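Local coordinates for superoxide dismutase [Fe] (Methanothermobacter thermautotrophicus, PDB 1MA1), which converts toxic superoxide radicals into hydrogen peroxide and oxygen at an iron ion, one bound in each subunit of the homotetramer, at residues 100-105 / 195-200; 114-119 / 187-192; 125-130 / 166-171; 135-138 / 143-146. One frame throughout, in Å; residues are numbered along the deposited sequence.

Contact 1: residues 100-105 / 195-200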
loop_
_atom_site.group_PDB
_atom_site.type_symbol
_atom_site.label_atom_id
_atom_site.label_comp_id
_atom_site.label_asym_id
_atom_site.label_seq_id
_atom_site.Cartn_x
_atom_site.Cartn_y
_atom_site.Cartn_z
ATOM N N GLY A 100 -21.029 -20.704 22.742
ATOM C CA GLY A 100 -20.994 -19.602 23.675
ATOM C C GLY A 100 -21.197 -18.277 22.969
ATOM O O GLY A 100 -21.801 -18.226 21.892
ATOM N N LYS A 101 -20.698 -17.197 23.569
ATOM C CA LYS A 101 -20.968 -15.863 23.053
ATOM C C LYS A 101 -20.493 -15.715 21.617
ATOM O O LYS A 101 -21.189 -15.134 20.796
ATOM C CB LYS A 101 -20.315 -14.790 23.919
ATOM C CG LYS A 101 -20.990 -14.598 25.265
ATOM C CD LYS A 101 -20.369 -13.428 26.015
ATOM C CE LYS A 101 -20.997 -13.226 27.385
ATOM N NZ LYS A 101 -20.340 -12.100 28.139
ATOM N N LEU A 102 -19.312 -16.244 21.317
ATOM C CA LEU A 102 -18.755 -16.139 19.983
ATOM C C LEU A 102 -19.752 -16.700 18.984
ATOM O O LEU A 102 -20.040 -16.085 17.960
ATOM C CB LEU A 102 -17.436 -16.901 19.901
ATOM C CG LEU A 102 -16.770 -16.802 18.533
ATOM C CD1 LEU A 102 -16.525 -15.352 18.201
ATOM C CD2 LEU A 102 -15.475 -17.584 18.537
ATOM N N ALA A 103 -20.290 -17.872 19.292
ATOM C CA ALA A 103 -21.339 -18.475 18.474
ATOM C C ALA A 103 -22.509 -17.522 18.282
ATOM O O ALA A 103 -23.000 -17.347 17.170
ATOM C CB ALA A 103 -21.819 -19.768 19.117
ATOM N N GLU A 104 -22.953 -16.904 19.376
ATOM C CA GLU A 104 -24.075 -15.972 19.307
ATOM C C GLU A 104 -23.767 -14.748 18.453
ATOM O O GLU A 104 -24.609 -14.318 17.672
ATOM C CB GLU A 104 -24.497 -15.528 20.703
ATOM C CG GLU A 104 -24.862 -16.675 21.606
ATOM C CD GLU A 104 -25.223 -16.237 23.016
ATOM O OE1 GLU A 104 -24.365 -15.685 23.751
ATOM O OE2 GLU A 104 -26.390 -16.457 23.391
ATOM N N TYR A 105 -22.568 -14.190 18.595
ATOM C CA TYR A 105 -22.174 -13.048 17.782
ATOM C C TYR A 105 -22.016 -13.391 16.317
ATOM O O TYR A 105 -22.384 -12.597 15.461
ATOM C CB TYR A 105 -20.888 -12.426 18.296
ATOM C CG TYR A 105 -21.121 -11.379 19.350
ATOM C CD1 TYR A 105 -21.273 -11.722 20.685
ATOM C CD2 TYR A 105 -21.216 -10.033 19.004
ATOM C CE1 TYR A 105 -21.513 -10.743 21.659
ATOM C CE2 TYR A 105 -21.460 -9.055 19.962
ATOM C CZ TYR A 105 -21.604 -9.416 21.286
ATOM O OH TYR A 105 -21.822 -8.448 22.233
ATOM N N LYS A 195 -11.769 -23.052 21.041
ATOM C CA LYS A 195 -11.607 -22.779 22.458
ATOM C C LYS A 195 -10.818 -21.490 22.619
ATOM O O LYS A 195 -11.225 -20.602 23.363
ATOM C CB LYS A 195 -10.862 -23.924 23.164
ATOM C CG LYS A 195 -11.428 -25.325 22.923
ATOM C CD LYS A 195 -12.914 -25.409 23.262
ATOM C CE LYS A 195 -13.201 -25.098 24.729
ATOM N NZ LYS A 195 -14.677 -25.172 25.020
ATOM N N GLU A 196 -9.698 -21.398 21.905
ATOM C CA GLU A 196 -8.771 -20.275 22.038
ATOM C C GLU A 196 -9.415 -18.989 21.544
ATOM O O GLU A 196 -9.304 -17.936 22.182
ATOM C CB GLU A 196 -7.486 -20.544 21.242
ATOM C CG GLU A 196 -6.477 -19.402 21.225
ATOM C CD GLU A 196 -6.073 -18.961 22.618
ATOM O OE1 GLU A 196 -6.043 -19.830 23.523
ATOM O OE2 GLU A 196 -5.775 -17.759 22.813
ATOM N N VAL A 197 -10.091 -19.076 20.403
ATOM C CA VAL A 197 -10.754 -17.907 19.838
ATOM C C VAL A 197 -11.856 -17.442 20.777
ATOM O O VAL A 197 -11.986 -16.256 21.049
ATOM C CB VAL A 197 -11.382 -18.203 18.452
ATOM C CG1 VAL A 197 -11.977 -16.942 17.886
ATOM C CG2 VAL A 197 -10.350 -18.746 17.502
ATOM N N GLU A 198 -12.644 -18.388 21.272
ATOM C CA GLU A 198 -13.625 -18.108 22.308
ATOM C C GLU A 198 -13.033 -17.392 23.506
ATOM O O GLU A 198 -13.592 -16.414 23.975
ATOM C CB GLU A 198 -14.291 -19.409 22.760
ATOM C CG GLU A 198 -15.400 -19.901 21.832
ATOM C CD GLU A 198 -15.752 -21.362 22.048
ATOM O OE1 GLU A 198 -15.725 -21.836 23.210
ATOM O OE2 GLU A 198 -16.072 -22.043 21.058
ATOM N N LYS A 199 -11.897 -17.872 23.995
ATOM C CA LYS A 199 -11.244 -17.248 25.127
ATOM C C LYS A 199 -10.835 -15.820 24.790
ATOM O O LYS A 199 -11.159 -14.891 25.524
ATOM C CB LYS A 199 -10.019 -18.050 25.533
ATOM C CG LYS A 199 -9.298 -17.490 26.746
ATOM C CD LYS A 199 -8.054 -18.321 27.078
ATOM C CE LYS A 199 -7.240 -17.714 28.216
ATOM N NZ LYS A 199 -6.070 -18.583 28.589
ATOM N N ARG A 200 -10.139 -15.638 23.674
ATOM C CA ARG A 200 -9.771 -14.302 23.210
ATOM C C ARG A 200 -10.967 -13.353 23.177
ATOM O O ARG A 200 -10.865 -12.186 23.549
ATOM C CB ARG A 200 -9.162 -14.376 21.806
ATOM C CG ARG A 200 -7.904 -15.229 21.709
ATOM C CD ARG A 200 -7.448 -15.384 20.277
ATOM N NE ARG A 200 -6.196 -16.118 20.197
ATOM C CZ ARG A 200 -5.602 -16.449 19.059
ATOM N NH1 ARG A 200 -6.159 -16.098 17.910
ATOM N NH2 ARG A 200 -4.465 -17.132 19.063
#

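Contact 2: residues 114-119 / 187-192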
loop_
_atom_site.group_PDB
_atom_site.type_symbol
_atom_site.label_atom_id
_atom_site.label_comp_id
_atom_site.label_asym_id
_atom_site.label_seq_id
_atom_site.Cartn_x
_atom_site.Cartn_y
_atom_site.Cartn_z
ATOM N N GLU A 114 -22.296 -20.727 8.661
ATOM C CA GLU A 114 -21.970 -20.961 7.262
ATOM C C GLU A 114 -21.593 -19.659 6.577
ATOM O O GLU A 114 -20.557 -19.572 5.907
ATOM C CB GLU A 114 -23.156 -21.570 6.539
ATOM C CG GLU A 114 -23.261 -23.064 6.644
ATOM C CD GLU A 114 -23.620 -23.554 8.025
ATOM O OE1 GLU A 114 -24.335 -22.825 8.759
ATOM O OE2 GLU A 114 -23.200 -24.689 8.361
ATOM N N ARG A 115 -22.444 -18.652 6.740
ATOM C CA ARG A 115 -22.195 -17.355 6.125
ATOM C C ARG A 115 -20.810 -16.849 6.546
ATOM O O ARG A 115 -19.982 -16.485 5.702
ATOM C CB ARG A 115 -23.279 -16.354 6.560
ATOM C CG ARG A 115 -23.166 -14.964 5.941
ATOM C CD ARG A 115 -23.460 -14.998 4.481
ATOM N NE ARG A 115 -23.307 -13.688 3.875
ATOM C CZ ARG A 115 -23.461 -13.473 2.576
ATOM N NH1 ARG A 115 -23.781 -14.483 1.771
ATOM N NH2 ARG A 115 -23.264 -12.265 2.073
ATOM N N PHE A 116 -20.566 -16.838 7.855
ATOM C CA PHE A 116 -19.264 -16.456 8.386
ATOM C C PHE A 116 -18.133 -17.223 7.727
ATOM O O PHE A 116 -17.197 -16.631 7.195
ATOM C CB PHE A 116 -19.179 -16.693 9.898
ATOM C CG PHE A 116 -17.781 -16.620 10.424
ATOM C CD1 PHE A 116 -17.087 -15.412 10.436
ATOM C CD2 PHE A 116 -17.128 -17.772 10.845
ATOM C CE1 PHE A 116 -15.770 -15.350 10.855
ATOM C CE2 PHE A 116 -15.795 -17.733 11.273
ATOM C CZ PHE A 116 -15.115 -16.519 11.278
ATOM N N ARG A 117 -18.229 -18.546 7.790
ATOM C CA ARG A 117 -17.201 -19.437 7.286
ATOM C C ARG A 117 -16.902 -19.058 5.850
ATOM O O ARG A 117 -15.749 -19.066 5.426
ATOM C CB ARG A 117 -17.714 -20.875 7.359
ATOM C CG ARG A 117 -16.702 -21.968 7.116
ATOM C CD ARG A 117 -17.432 -23.287 7.212
ATOM N NE ARG A 117 -16.540 -24.439 7.124
ATOM C CZ ARG A 117 -15.957 -24.877 6.005
ATOM N NH1 ARG A 117 -16.178 -24.261 4.839
ATOM N NH2 ARG A 117 -15.126 -25.924 6.062
ATOM N N LYS A 118 -17.946 -18.706 5.111
ATOM C CA LYS A 118 -17.810 -18.457 3.686
ATOM C C LYS A 118 -17.159 -17.104 3.436
ATOM O O LYS A 118 -16.230 -16.992 2.641
ATOM C CB LYS A 118 -19.185 -18.490 3.024
ATOM C CG LYS A 118 -19.167 -18.211 1.529
ATOM C CD LYS A 118 -20.570 -17.865 1.064
ATOM C CE LYS A 118 -20.631 -17.654 -0.431
ATOM N NZ LYS A 118 -21.994 -17.246 -0.824
ATOM N N GLU A 119 -17.656 -16.078 4.122
ATOM C CA GLU A 119 -17.084 -14.747 4.002
ATOM C C GLU A 119 -15.613 -14.747 4.420
ATOM O O GLU A 119 -14.761 -14.194 3.716
ATOM C CB GLU A 119 -17.872 -13.742 4.850
ATOM C CG GLU A 119 -19.150 -13.254 4.203
ATOM C CD GLU A 119 -19.826 -12.150 5.000
ATOM O OE1 GLU A 119 -19.096 -11.393 5.674
ATOM O OE2 GLU A 119 -21.079 -12.027 4.945
ATOM N N ALA A 187 -8.988 -26.861 4.241
ATOM C CA ALA A 187 -8.390 -27.736 5.250
ATOM C C ALA A 187 -8.328 -27.048 6.612
ATOM O O ALA A 187 -8.433 -27.696 7.653
ATOM C CB ALA A 187 -6.994 -28.166 4.817
ATOM N N PHE A 188 -8.177 -25.722 6.592
ATOM C CA PHE A 188 -7.923 -24.950 7.800
ATOM C C PHE A 188 -9.041 -25.143 8.810
ATOM O O PHE A 188 -8.796 -25.185 10.016
ATOM C CB PHE A 188 -7.788 -23.477 7.433
ATOM C CG PHE A 188 -7.744 -22.553 8.617
ATOM C CD1 PHE A 188 -6.657 -22.559 9.485
ATOM C CD2 PHE A 188 -8.808 -21.684 8.874
ATOM C CE1 PHE A 188 -6.635 -21.710 10.597
ATOM C CE2 PHE A 188 -8.792 -20.838 9.982
ATOM C CZ PHE A 188 -7.708 -20.848 10.846
ATOM N N TRP A 189 -10.270 -25.257 8.318
ATOM C CA TRP A 189 -11.429 -25.321 9.202
ATOM C C TRP A 189 -11.478 -26.622 9.996
ATOM O O TRP A 189 -12.229 -26.737 10.967
ATOM C CB TRP A 189 -12.723 -25.149 8.401
ATOM C CG TRP A 189 -12.809 -23.817 7.741
ATOM C CD1 TRP A 189 -12.628 -23.542 6.416
ATOM C CD2 TRP A 189 -13.047 -22.558 8.384
ATOM N NE1 TRP A 189 -12.745 -22.183 6.192
ATOM C CE2 TRP A 189 -12.999 -21.558 7.382
ATOM C CE3 TRP A 189 -13.290 -22.177 9.708
ATOM C CZ2 TRP A 189 -13.186 -20.205 7.664
ATOM C CZ3 TRP A 189 -13.475 -20.822 9.988
ATOM C CH2 TRP A 189 -13.423 -19.857 8.965
ATOM N N ASN A 190 -10.662 -27.591 9.592
ATOM C CA ASN A 190 -10.524 -28.827 10.348
ATOM C C ASN A 190 -9.669 -28.666 11.595
ATOM O O ASN A 190 -9.736 -29.493 12.497
ATOM C CB ASN A 190 -9.915 -29.918 9.476
ATOM C CG ASN A 190 -10.832 -30.341 8.359
ATOM O OD1 ASN A 190 -11.887 -30.896 8.615
ATOM N ND2 ASN A 190 -10.437 -30.079 7.114
ATOM N N ILE A 191 -8.863 -27.613 11.646
ATOM C CA ILE A 191 -7.908 -27.476 12.730
ATOM C C ILE A 191 -8.007 -26.150 13.486
ATOM O O ILE A 191 -7.157 -25.854 14.322
ATOM C CB ILE A 191 -6.477 -27.667 12.205
ATOM C CG1 ILE A 191 -6.252 -26.813 10.939
ATOM C CG2 ILE A 191 -6.253 -29.131 11.902
ATOM C CD1 ILE A 191 -4.816 -26.742 10.472
ATOM N N VAL A 192 -9.042 -25.360 13.204
ATOM C CA VAL A 192 -9.313 -24.172 14.009
ATOM C C VAL A 192 -9.532 -24.557 15.473
ATOM O O VAL A 192 -10.347 -25.423 15.783
ATOM C CB VAL A 192 -10.585 -23.411 13.519
ATOM C CG1 VAL A 192 -10.688 -22.036 14.196
ATOM C CG2 VAL A 192 -10.535 -23.258 12.030
#

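Contact 3: residues 125-130 / 166-171. With FE (Fe (III) ion), chain G.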
loop_
_atom_site.group_PDB
_atom_site.type_symbol
_atom_site.label_atom_id
_atom_site.label_comp_id
_atom_site.label_asym_id
_atom_site.label_seq_id
_atom_site.Cartn_x
_atom_site.Cartn_y
_atom_site.Cartn_z
ATOM N N ILE A 125 -9.068 -16.304 0.506
ATOM C CA ILE A 125 -8.762 -16.742 -0.847
ATOM C C ILE A 125 -8.427 -15.561 -1.732
ATOM O O ILE A 125 -7.483 -15.607 -2.533
ATOM C CB ILE A 125 -9.950 -17.543 -1.449
ATOM C CG1 ILE A 125 -10.235 -18.770 -0.567
ATOM C CG2 ILE A 125 -9.610 -17.992 -2.856
ATOM C CD1 ILE A 125 -11.312 -19.686 -1.065
ATOM N N SER A 126 -9.200 -14.490 -1.591
ATOM C CA SER A 126 -9.145 -13.397 -2.566
ATOM C C SER A 126 -8.026 -12.390 -2.322
ATOM O O SER A 126 -7.863 -11.469 -3.109
ATOM C CB SER A 126 -10.469 -12.651 -2.592
ATOM O OG SER A 126 -10.673 -11.998 -1.361
ATOM N N ALA A 127 -7.272 -12.556 -1.239
ATOM C CA ALA A 127 -6.202 -11.622 -0.897
ATOM C C ALA A 127 -5.163 -11.561 -2.004
ATOM O O ALA A 127 -4.655 -12.589 -2.435
ATOM C CB ALA A 127 -5.529 -12.046 0.406
ATOM N N GLU A 128 -4.834 -10.356 -2.448
ATOM C CA GLU A 128 -3.908 -10.197 -3.562
ATOM C C GLU A 128 -2.499 -10.351 -3.042
ATOM O O GLU A 128 -1.964 -9.453 -2.406
ATOM C CB GLU A 128 -4.078 -8.824 -4.236
ATOM C CG GLU A 128 -5.512 -8.559 -4.667
ATOM C CD GLU A 128 -5.735 -7.148 -5.202
ATOM O OE1 GLU A 128 -4.868 -6.278 -4.947
ATOM O OE2 GLU A 128 -6.785 -6.910 -5.866
ATOM N N GLY A 129 -1.903 -11.507 -3.308
ATOM C CA GLY A 129 -0.551 -11.756 -2.840
ATOM C C GLY A 129 -0.546 -12.137 -1.379
ATOM O O GLY A 129 -1.518 -12.726 -0.888
ATOM N N SER A 130 0.544 -11.804 -0.685
ATOM C CA SER A 130 0.731 -12.162 0.725
ATOM C C SER A 130 -0.311 -11.484 1.599
ATOM O O SER A 130 -0.574 -10.291 1.446
ATOM C CB SER A 130 2.108 -11.717 1.204
ATOM O OG SER A 130 3.105 -12.039 0.264
ATOM N N LEU A 166 -5.853 -16.324 9.906
ATOM C CA LEU A 166 -5.509 -17.344 8.923
ATOM C C LEU A 166 -4.429 -16.857 7.938
ATOM O O LEU A 166 -4.687 -15.971 7.121
ATOM C CB LEU A 166 -6.779 -17.747 8.157
ATOM C CG LEU A 166 -6.574 -18.643 6.948
ATOM C CD1 LEU A 166 -5.786 -19.878 7.361
ATOM C CD2 LEU A 166 -7.925 -18.992 6.350
ATOM N N ASP A 167 -3.225 -17.427 8.021
ATOM C CA ASP A 167 -2.129 -17.001 7.155
ATOM C C ASP A 167 -2.439 -17.469 5.739
ATOM O O ASP A 167 -2.851 -18.608 5.524
ATOM C CB ASP A 167 -0.780 -17.571 7.647
ATOM C CG ASP A 167 0.427 -16.976 6.906
ATOM O OD1 ASP A 167 0.189 -16.183 5.980
ATOM O OD2 ASP A 167 1.613 -17.300 7.225
ATOM N N VAL A 168 -2.233 -16.593 4.768
ATOM C CA VAL A 168 -2.483 -16.970 3.400
ATOM C C VAL A 168 -1.369 -16.448 2.479
ATOM O O VAL A 168 -1.481 -16.496 1.243
ATOM C CB VAL A 168 -3.895 -16.454 2.995
ATOM C CG1 VAL A 168 -3.823 -15.047 2.387
ATOM C CG2 VAL A 168 -4.566 -17.461 2.094
ATOM N N TRP A 169 -0.288 -15.955 3.088
ATOM C CA TRP A 169 1.028 -15.966 2.441
ATOM C C TRP A 169 1.264 -17.310 1.743
ATOM O O TRP A 169 0.894 -18.362 2.258
ATOM C CB TRP A 169 2.159 -15.753 3.461
ATOM C CG TRP A 169 2.316 -14.345 3.953
ATOM C CD1 TRP A 169 1.415 -13.616 4.674
ATOM C CD2 TRP A 169 3.458 -13.498 3.768
ATOM N NE1 TRP A 169 1.915 -12.376 4.944
ATOM C CE2 TRP A 169 3.172 -12.272 4.404
ATOM C CE3 TRP A 169 4.698 -13.659 3.130
ATOM C CZ2 TRP A 169 4.086 -11.204 4.418
ATOM C CZ3 TRP A 169 5.603 -12.597 3.146
ATOM C CH2 TRP A 169 5.288 -11.389 3.785
ATOM N N GLU A 170 1.899 -17.274 0.580
ATOM C CA GLU A 170 2.137 -18.495 -0.156
ATOM C C GLU A 170 3.022 -19.467 0.641
ATOM O O GLU A 170 2.828 -20.692 0.564
ATOM C CB GLU A 170 2.740 -18.169 -1.526
ATOM C CG GLU A 170 1.747 -17.400 -2.421
ATOM C CD GLU A 170 2.313 -16.978 -3.782
ATOM O OE1 GLU A 170 3.404 -16.363 -3.833
ATOM O OE2 GLU A 170 1.661 -17.249 -4.810
ATOM N N HIS A 171 3.964 -18.940 1.426
ATOM C CA HIS A 171 4.807 -19.830 2.224
ATOM C C HIS A 171 4.012 -20.703 3.195
ATOM O O HIS A 171 4.509 -21.716 3.672
ATOM C CB HIS A 171 5.980 -19.061 2.944
ATOM C CG HIS A 171 5.580 -18.045 3.977
ATOM N ND1 HIS A 171 6.305 -16.893 4.163
ATOM C CD2 HIS A 171 4.607 -18.027 4.925
ATOM C CE1 HIS A 171 5.805 -16.206 5.178
ATOM N NE2 HIS A 171 4.767 -16.867 5.664
HETATM FE FE FE G . 3.503 -16.976 7.365
HETATM O O HOH W 1 3.276 -14.929 -0.341
HETATM O O HOH W 2 3.431 -15.122 6.891
#

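Contact 4: residues 135-138 / 143-146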
loop_
_atom_site.group_PDB
_atom_site.type_symbol
_atom_site.label_atom_id
_atom_site.label_comp_id
_atom_site.label_asym_id
_atom_site.label_seq_id
_atom_site.Cartn_x
_atom_site.Cartn_y
_atom_site.Cartn_z
ATOM N N LEU A 135 -10.305 -12.170 12.080
ATOM C CA LEU A 135 -11.547 -11.771 12.740
ATOM C C LEU A 135 -11.243 -10.837 13.897
ATOM O O LEU A 135 -10.285 -11.047 14.635
ATOM C CB LEU A 135 -12.284 -12.990 13.263
ATOM C CG LEU A 135 -13.637 -12.695 13.917
ATOM C CD1 LEU A 135 -14.541 -12.073 12.874
ATOM C CD2 LEU A 135 -14.268 -13.986 14.461
ATOM N N THR A 136 -12.066 -9.808 14.057
ATOM C CA THR A 136 -11.943 -8.872 15.172
ATOM C C THR A 136 -13.324 -8.317 15.565
ATOM O O THR A 136 -14.355 -8.845 15.136
ATOM C CB THR A 136 -11.005 -7.707 14.810
ATOM O OG1 THR A 136 -10.850 -6.846 15.946
ATOM C CG2 THR A 136 -11.573 -6.900 13.646
ATOM N N TYR A 137 -13.350 -7.272 16.386
ATOM C CA TYR A 137 -14.579 -6.870 17.074
ATOM C C TYR A 137 -14.586 -5.370 17.322
ATOM O O TYR A 137 -13.626 -4.823 17.869
ATOM C CB TYR A 137 -14.709 -7.612 18.410
ATOM C CG TYR A 137 -15.832 -7.113 19.307
ATOM C CD1 TYR A 137 -17.161 -7.307 18.961
ATOM C CD2 TYR A 137 -15.555 -6.398 20.483
ATOM C CE1 TYR A 137 -18.184 -6.804 19.746
ATOM C CE2 TYR A 137 -16.573 -5.891 21.273
ATOM C CZ TYR A 137 -17.887 -6.094 20.892
ATOM O OH TYR A 137 -18.923 -5.545 21.612
ATOM N N CYS A 138 -15.660 -4.697 16.908
ATOM C CA CYS A 138 -15.859 -3.282 17.246
ATOM C C CYS A 138 -16.776 -3.161 18.460
ATOM O O CYS A 138 -17.988 -3.132 18.339
ATOM C CB CYS A 138 -16.447 -2.516 16.056
ATOM S SG CYS A 138 -16.716 -0.731 16.312
ATOM N N ARG A 143 -20.014 -5.260 17.004
ATOM C CA ARG A 143 -20.091 -6.106 15.819
ATOM C C ARG A 143 -18.746 -6.804 15.581
ATOM O O ARG A 143 -17.684 -6.194 15.761
ATOM C CB ARG A 143 -20.482 -5.260 14.595
ATOM C CG ARG A 143 -21.750 -4.450 14.826
ATOM C CD ARG A 143 -22.032 -3.405 13.754
ATOM N NE ARG A 143 -22.579 -4.041 12.575
ATOM C CZ ARG A 143 -23.654 -3.629 11.915
ATOM N NH1 ARG A 143 -24.329 -2.558 12.305
ATOM N NH2 ARG A 143 -24.056 -4.308 10.857
ATOM N N LEU A 144 -18.791 -8.079 15.195
ATOM C CA LEU A 144 -17.621 -8.745 14.641
ATOM C C LEU A 144 -17.308 -8.189 13.265
ATOM O O LEU A 144 -18.200 -8.050 12.432
ATOM C CB LEU A 144 -17.847 -10.259 14.540
ATOM C CG LEU A 144 -18.001 -11.027 15.868
ATOM C CD1 LEU A 144 -18.491 -12.441 15.579
ATOM C CD2 LEU A 144 -16.662 -11.028 16.658
ATOM N N PHE A 145 -16.041 -7.859 13.035
ATOM C CA PHE A 145 -15.542 -7.441 11.721
ATOM C C PHE A 145 -14.541 -8.471 11.211
ATOM O O PHE A 145 -13.785 -9.056 11.982
ATOM C CB PHE A 145 -14.821 -6.087 11.806
ATOM C CG PHE A 145 -15.729 -4.905 12.011
ATOM C CD1 PHE A 145 -15.197 -3.664 12.347
ATOM C CD2 PHE A 145 -17.106 -5.019 11.850
ATOM C CE1 PHE A 145 -16.019 -2.553 12.523
ATOM C CE2 PHE A 145 -17.951 -3.904 12.022
ATOM C CZ PHE A 145 -17.404 -2.673 12.359
ATOM N N ILE A 146 -14.518 -8.669 9.903
ATOM C CA ILE A 146 -13.377 -9.320 9.274
ATOM C C ILE A 146 -12.473 -8.260 8.629
ATOM O O ILE A 146 -12.956 -7.318 7.999
ATOM C CB ILE A 146 -13.860 -10.338 8.206
ATOM C CG1 ILE A 146 -14.811 -11.349 8.860
ATOM C CG2 ILE A 146 -12.661 -11.039 7.548
ATOM C CD1 ILE A 146 -15.330 -12.426 7.906
#

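Contact 1: residues 100-105 / 195-200
Leu-102 is the side chain by which helix 100-110 leans on helix 194-202, and Val-197 and Glu-198 form the surface it rests on. Its CD2 methyl does most of the touching, meeting CG1 of Val-197 at 3.6 Å while also lying 4.0 Å from the CG methylene of Glu-198. The leucine's CG stands trans to the backbone N (chi1 -178°), which carries the branch off its own helix toward the neighbouring one; the two segments come nearest here, with CA of Leu-102 6.0 Å from CA of Glu-198. Trp-194 and Phe-201 of the second helix also touch Leu-102, which is buried among them.

Toward solvent the contact thins out. Beyond its CG the Glu-198 chain runs extended, past Leu-102, and its OE2 bonds the backbone N of Ser-99, just before the first helix. OE1 of Glu-198 makes a long ion pair, 3.9 Å, with NZ of the exposed Lys-195. One apolar anchor edged by charged chains thus ties the first helix of the C-terminal alpha/beta domain of an iron/manganese superoxide dismutase to the domain's last helix.

Contact 2: residues 114-119 / 187-192
Arg-117 lies along one face of the Trp-189 indole, from CG to the guanidinium, combining a cation-pi with a CH-pi contact. The aliphatic part comes first: CG sits above the six-membered ring, 3.9 Å from its centroid and 16° off the normal. Farther out the guanidinium covers the five-membered ring, CZ 4.0 Å from that centroid, with the two planes inclined by 32°. NH2 lies over the CG-CD1 side of the ring and comes to 3.4 Å from CB of Trp-189. An extended run from CG to NE, starting trans to the backbone N (chi1 -169°), lets the arginine span both rings as it and the tryptophan run antiparallel, each pointing back along the other.

Apolar packing continues at the far end of the indole, where CE2 of Phe-116 approaches CH2 of Trp-189 at 3.9 Å. In this way helix 113-125 is joined to the turn that follows helix 181-188, both in the C-terminal domain of the iron/manganese superoxide dismutase fold; Trp-194 of helix 194-202 touches both aromatic residues.

Polar bonds hold the ends of both groups. Glu-186 forms a salt bridge with NH2 of Arg-117, and Ser-121 OG accepts from Trp-189 NE1. Within the second segment, Ala-187 O takes two donors on the same face of its plane, Asn-190 N at 3.0 Å and the Asn-190 side-chain ND2 at 3.2 Å.

Contact 3: residues 125-130 / 166-171
Ser-130 presses its CB onto one face of the Trp-169 indole, 3.5 Å from the centroid of the five-membered ring, a CH-pi contact directly behind the iron site. Trp-169 belongs to the Asp-Val-Trp-Glu-His signature of iron/manganese superoxide dismutases, whose two ends bind the metal: OD2 of Asp-167 at 1.9 Å and NE2 of His-171 at 2.1 Å from the iron. His-33, His-81 and water 2 complete the coordination. That water lies over the indole face opposite Ser-130, displaced toward the rim, so the ring separates the ligand water from the serine. An alanine in place of Trp-169 would probably open a gap between Ser-130 and water 2 and leave Lys-151 O without the indole NE1 donor.

Outward from the metal, Asp-167 is steadied by an Asx turn: its OD1 accepts from Trp-169 N at 2.9 Å, the donor coming from above the carboxylate plane. Next to the tryptophan in sequence, Val-168 receives Ala-127 CB on its CG1 at 4.0 Å.

The outermost layer is the subunit boundary. Glu-170 OE1 bonds to His-171 N of the third subunit, and the reciprocal bond returns from that chain. Ser-130 OG is hydrogen-bonded both to its counterpart, Ser-130 OG of the same neighbour, and to water 1 at 3.0 Å, and that water accepts from Glu-170 N at 2.9 Å.

Contact 4: residues 135-138 / 143-146
Arg-143 O is gripped from two neighbouring residues of the facing strand: Cys-138 N donates a nearly straight 2.8 Å hydrogen bond (165°) to it. CA of Tyr-137 adds a weaker CA-H...O contact, 3.4 Å from Arg-143 O. The two strands form the antiparallel beta hairpin 131-138/143-150, strongly twisted here, with the strand directions 140° apart. Thr-136 and Phe-145 form the second hydrogen-bonded pair, closed by Thr-136 N to Phe-145 O and by Phe-145 N to Thr-136 O.

On the face with Leu-135, Tyr-137, Leu-144 and Ile-146, CD1 of Leu-135 fits between CB of Leu-144 and CG1 of Ile-146, 4.1 Å from each. With CG trans to the backbone N (chi1 171°), the Tyr-137 ring runs alongside the Arg-143 backbone, and its OH bonds to Asp-142. An alanine at Tyr-137 would probably open a gap beside that backbone and deprive Asp-142 of one hydroxyl partner.

On the other face, Phe-160 of the same chain and Tyr-9 of the second subunit pack, and the Arg-143 guanidinium forms a salt bridge with Asp-53 of the second subunit. Here Cys-138 CB touches CE1 of the Phe-145 ring at 3.6 Å, while Cys-138 SG stands obliquely, 5.1 Å from the ring centroid.

All four contacts lie in the C-terminal domain and are nested along the chain: contact 1 closes the widest loop, contact 2 lies within it, then contact 3, then contact 4. The iron belongs to contact 3; the centre of contact 1 is about 25 Å from that of contact 3, and those of contacts 2 and 4 about 15 and 20 Å. Phe-188 CD1 on Leu-166 CD1, 3.5 Å, joins contact 2 directly to the metal-bearing segment. Contact 4 shares its sheet with contact 3, strands 131-138 and 164-167 being neighbours. It also meets contact 1 through Tyr-105 CB on Leu-144 CD1 (3.6 Å), and contact 2 through Phe-116 CE1 on Leu-135 CD1 (4.0 Å).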